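PDB 3VA7: KLLA0E08119p from Kluyveromyces lactis, which probably carboxylates urea in an ATP-dependent, biotin-linked reaction and hydrolyses the urea-1-carboxylate formed, this chain being the urea carboxylase part. Local coordinates for residues Y498-D510 / V744-F756. Numbering follows the deposited sequence.
Sequences YWRIGVPPSGPMD and VIITCDGPSLGGF. With BTI (5-(hexahydro-2-oxo-1H-thieno[3,4-D]imidazol-6-yl)pentanal), chain B.
Ser506 grips the 747-750 type I turn with two hydrogen bonds. Its backbone N donates to Cys748 O (2.8 Å) from above the carbonyl plane, 37° out of it. Its hydroxyl OG donates to Asp749 OD1 (2.5 Å), meeting the oxygen nearly along the C-O axis; with chi1 -73°, OG lies beside its own backbone N, and the two donors reach neighbouring residues of the turn. Arg699 NE makes a salt bridge to Asp749 OD2 and its NH1 bonds Gly507 O, one guanidinium linking both segments.

Van der Waals packing flanks these bonds. Pro504 CB rests 3.3 Å from Cys748 O, while Met509, bent at chi2, brings SD to 3.6 Å from Cys748 SG and lays CE against Thr747.

At the other end, Ser752 CB sits over the six-membered ring of Trp499, 3.7 Å from its centroid and 8° off the normal, a CH-pi contact. Trp499 NE1 bonds Tyr731 O, which helps fix the ring's rotation, and a water joins Trp499 O to Ser752 OG.

Within the carboxyltransferase domain, these bonds and the CH-pi contact join loop 498-510 to a segment whose Pro751 packs on the biotinyl group and whose Gly755 N bonds its O3, consistent with holding this pocket wall.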
# COMPACT_ATOMS: atom_id res chain seq x y z
N TYR A 498 -14.21 7.66 -5.79
CA TYR A 498 -13.03 8.52 -5.72
C TYR A 498 -12.35 8.79 -7.05
O TYR A 498 -11.21 9.21 -7.08
CB TYR A 498 -12.01 7.96 -4.75
CG TYR A 498 -12.50 7.65 -3.36
CD1 TYR A 498 -12.51 8.61 -2.36
CD2 TYR A 498 -12.89 6.38 -3.03
CE1 TYR A 498 -12.91 8.30 -1.01
CE2 TYR A 498 -13.31 6.05 -1.72
CZ TYR A 498 -13.30 7.01 -0.72
OH TYR A 498 -13.73 6.64 0.55
N TRP A 499 -13.03 8.60 -8.16
CA TRP A 499 -12.43 8.94 -9.46
C TRP A 499 -12.01 10.43 -9.60
O TRP A 499 -11.05 10.73 -10.35
CB TRP A 499 -13.40 8.55 -10.56
CG TRP A 499 -12.94 8.51 -11.94
CD1 TRP A 499 -13.40 9.28 -12.97
CD2 TRP A 499 -11.95 7.63 -12.50
NE1 TRP A 499 -12.72 8.97 -14.16
CE2 TRP A 499 -11.83 7.96 -13.89
CE3 TRP A 499 -11.13 6.60 -11.96
CZ2 TRP A 499 -10.94 7.29 -14.74
CZ3 TRP A 499 -10.22 5.93 -12.82
CH2 TRP A 499 -10.15 6.27 -14.20
N ARG A 500 -12.72 11.35 -8.93
CA ARG A 500 -12.40 12.82 -8.98
C ARG A 500 -11.03 13.10 -8.35
O ARG A 500 -10.40 14.16 -8.62
CB ARG A 500 -13.49 13.69 -8.31
CG ARG A 500 -13.61 13.42 -6.84
CD ARG A 500 -14.83 14.08 -6.17
NE ARG A 500 -14.71 13.89 -4.73
CZ ARG A 500 -14.91 12.74 -4.08
NH1 ARG A 500 -15.28 11.65 -4.73
NH2 ARG A 500 -14.71 12.68 -2.78
N ILE A 501 -10.61 12.16 -7.52
CA ILE A 501 -9.31 12.21 -6.91
C ILE A 501 -8.27 11.44 -7.74
O ILE A 501 -7.05 11.65 -7.63
CB ILE A 501 -9.35 11.55 -5.49
CG1 ILE A 501 -10.60 11.97 -4.72
CG2 ILE A 501 -8.10 11.82 -4.72
CD1 ILE A 501 -10.70 13.44 -4.43
N GLY A 502 -8.73 10.50 -8.54
CA GLY A 502 -7.76 9.72 -9.30
C GLY A 502 -7.38 8.48 -8.54
O GLY A 502 -6.27 8.01 -8.65
N VAL A 503 -8.33 7.96 -7.78
CA VAL A 503 -8.20 6.64 -7.17
C VAL A 503 -9.01 5.76 -8.11
O VAL A 503 -10.17 5.99 -8.25
CB VAL A 503 -8.80 6.57 -5.73
CG1 VAL A 503 -8.82 5.17 -5.20
CG2 VAL A 503 -8.02 7.45 -4.78
N PRO A 504 -8.37 4.81 -8.81
CA PRO A 504 -9.14 4.02 -9.72
C PRO A 504 -9.92 2.97 -8.96
O PRO A 504 -9.65 2.75 -7.75
CB PRO A 504 -8.08 3.40 -10.64
CG PRO A 504 -6.90 3.26 -9.82
CD PRO A 504 -6.93 4.51 -8.93
N PRO A 505 -10.93 2.38 -9.62
CA PRO A 505 -11.71 1.37 -8.95
C PRO A 505 -10.91 0.10 -8.71
O PRO A 505 -11.17 -0.62 -7.76
CB PRO A 505 -12.85 1.08 -9.96
CG PRO A 505 -12.34 1.53 -11.23
CD PRO A 505 -11.50 2.70 -10.94
N SER A 506 -9.96 -0.19 -9.59
CA SER A 506 -9.29 -1.48 -9.52
C SER A 506 -10.34 -2.59 -9.68
O SER A 506 -11.16 -2.48 -10.51
CB SER A 506 -8.46 -1.61 -8.22
OG SER A 506 -7.32 -0.79 -8.35
N GLY A 507 -10.37 -3.61 -8.86
CA GLY A 507 -11.28 -4.69 -9.10
C GLY A 507 -10.86 -5.46 -10.33
O GLY A 507 -9.80 -5.16 -10.93
N PRO A 508 -11.68 -6.43 -10.75
CA PRO A 508 -11.33 -7.30 -11.87
C PRO A 508 -11.39 -6.54 -13.17
O PRO A 508 -12.28 -5.71 -13.44
CB PRO A 508 -12.45 -8.32 -11.91
CG PRO A 508 -13.64 -7.58 -11.31
CD PRO A 508 -13.07 -6.62 -10.29
N MET A 509 -10.42 -6.88 -13.99
CA MET A 509 -10.30 -6.36 -15.32
C MET A 509 -11.37 -6.89 -16.29
O MET A 509 -11.67 -6.24 -17.29
CB MET A 509 -8.92 -6.80 -15.75
CG MET A 509 -8.40 -6.10 -16.89
SD MET A 509 -7.77 -4.52 -16.41
CE MET A 509 -6.74 -4.33 -17.91
N ASP A 510 -11.88 -8.11 -16.03
CA ASP A 510 -12.99 -8.68 -16.79
C ASP A 510 -14.01 -8.92 -15.72
O ASP A 510 -13.94 -9.93 -15.00
CB ASP A 510 -12.59 -9.98 -17.55
CG ASP A 510 -13.79 -10.98 -17.81
OD1 ASP A 510 -13.55 -12.15 -18.28
OD2 ASP A 510 -14.97 -10.65 -17.55
N VAL A 744 -4.68 4.13 -26.36
CA VAL A 744 -4.60 3.12 -25.35
C VAL A 744 -5.94 3.09 -24.66
O VAL A 744 -6.57 4.16 -24.44
CB VAL A 744 -3.47 3.43 -24.35
CG1 VAL A 744 -3.47 4.93 -23.94
CG2 VAL A 744 -3.55 2.52 -23.17
N ILE A 745 -6.40 1.89 -24.34
CA ILE A 745 -7.64 1.80 -23.65
C ILE A 745 -7.46 1.90 -22.14
O ILE A 745 -6.86 1.02 -21.54
CB ILE A 745 -8.40 0.51 -23.96
CG1 ILE A 745 -8.53 0.32 -25.49
CG2 ILE A 745 -9.80 0.53 -23.25
CD1 ILE A 745 -8.90 -1.09 -25.82
N ILE A 746 -8.07 2.93 -21.54
CA ILE A 746 -8.09 3.19 -20.09
C ILE A 746 -8.87 2.10 -19.32
O ILE A 746 -10.08 2.00 -19.44
CB ILE A 746 -8.67 4.65 -19.76
CG1 ILE A 746 -8.03 5.74 -20.64
CG2 ILE A 746 -8.47 5.02 -18.31
CD1 ILE A 746 -6.57 5.72 -20.54
N THR A 747 -8.20 1.31 -18.51
CA THR A 747 -8.91 0.23 -17.84
C THR A 747 -8.98 0.44 -16.32
O THR A 747 -8.67 1.51 -15.83
CB THR A 747 -8.21 -1.09 -18.18
OG1 THR A 747 -6.78 -0.96 -17.84
CG2 THR A 747 -8.44 -1.45 -19.72
N CYS A 748 -9.36 -0.58 -15.55
CA CYS A 748 -9.68 -0.36 -14.12
C CYS A 748 -8.57 0.11 -13.16
O CYS A 748 -8.88 0.58 -12.08
CB CYS A 748 -10.40 -1.57 -13.53
SG CYS A 748 -9.35 -3.05 -13.53
N ASP A 749 -7.30 -0.05 -13.52
CA ASP A 749 -6.21 0.59 -12.74
C ASP A 749 -5.72 1.87 -13.40
O ASP A 749 -4.57 2.26 -13.21
CB ASP A 749 -5.03 -0.31 -12.53
CG ASP A 749 -5.25 -1.29 -11.40
OD1 ASP A 749 -6.26 -1.14 -10.64
OD2 ASP A 749 -4.40 -2.24 -11.31
N GLY A 750 -6.60 2.51 -14.17
CA GLY A 750 -6.15 3.50 -15.15
C GLY A 750 -6.22 4.96 -14.73
O GLY A 750 -6.77 5.26 -13.65
N PRO A 751 -5.63 5.86 -15.53
CA PRO A 751 -5.60 7.27 -15.17
C PRO A 751 -7.00 7.96 -15.36
O PRO A 751 -7.83 7.55 -16.16
CB PRO A 751 -4.60 7.85 -16.18
CG PRO A 751 -4.87 7.05 -17.44
CD PRO A 751 -5.14 5.63 -16.90
N SER A 752 -7.13 9.09 -14.72
CA SER A 752 -8.38 9.75 -14.48
C SER A 752 -8.25 11.16 -15.09
O SER A 752 -8.70 11.35 -16.24
CB SER A 752 -8.62 9.69 -12.98
OG SER A 752 -8.50 10.92 -12.36
N LEU A 753 -7.59 12.11 -14.43
CA LEU A 753 -7.41 13.46 -15.03
C LEU A 753 -6.21 13.44 -15.96
O LEU A 753 -5.09 13.24 -15.48
CB LEU A 753 -7.06 14.44 -13.92
CG LEU A 753 -7.58 15.89 -13.93
CD1 LEU A 753 -6.75 16.79 -12.99
CD2 LEU A 753 -7.90 16.55 -15.25
N GLY A 754 -6.40 13.70 -17.26
CA GLY A 754 -5.32 13.44 -18.21
C GLY A 754 -5.31 14.51 -19.27
O GLY A 754 -6.26 15.27 -19.35
N GLY A 755 -4.25 14.56 -20.09
CA GLY A 755 -3.94 15.73 -20.90
C GLY A 755 -4.12 15.54 -22.41
O GLY A 755 -3.64 16.39 -23.19
N PHE A 756 -4.79 14.44 -22.83
CA PHE A 756 -5.02 14.14 -24.26
C PHE A 756 -6.47 13.86 -24.63
O PHE A 756 -7.25 13.44 -23.79
CB PHE A 756 -4.28 12.87 -24.71
CG PHE A 756 -2.83 12.81 -24.32
CD1 PHE A 756 -2.43 12.16 -23.13
CD2 PHE A 756 -1.84 13.36 -25.14
CE1 PHE A 756 -1.08 12.08 -22.77
CE2 PHE A 756 -0.48 13.29 -24.78
CZ PHE A 756 -0.10 12.63 -23.60
C11 BTI B . -0.24 2.23 -20.22
O11 BTI B . 0.85 2.79 -20.56
C10 BTI B . -1.57 2.98 -19.91
C9 BTI B . -1.36 4.49 -19.98
C8 BTI B . -2.62 5.35 -20.01
C7 BTI B . -2.43 6.77 -20.57
C2 BTI B . -1.28 7.55 -19.98
S1 BTI B . -1.42 7.77 -18.23
C6 BTI B . -0.41 9.20 -18.19
C5 BTI B . -0.48 9.87 -19.55
N3 BTI B . -1.44 10.92 -19.33
C3 BTI B . -2.57 10.67 -19.95
O3 BTI B . -3.59 11.50 -19.95
N2 BTI B . -2.53 9.53 -20.61
C4 BTI B . -1.19 8.95 -20.56
O HOH W 1 -9.61 12.83 -11.20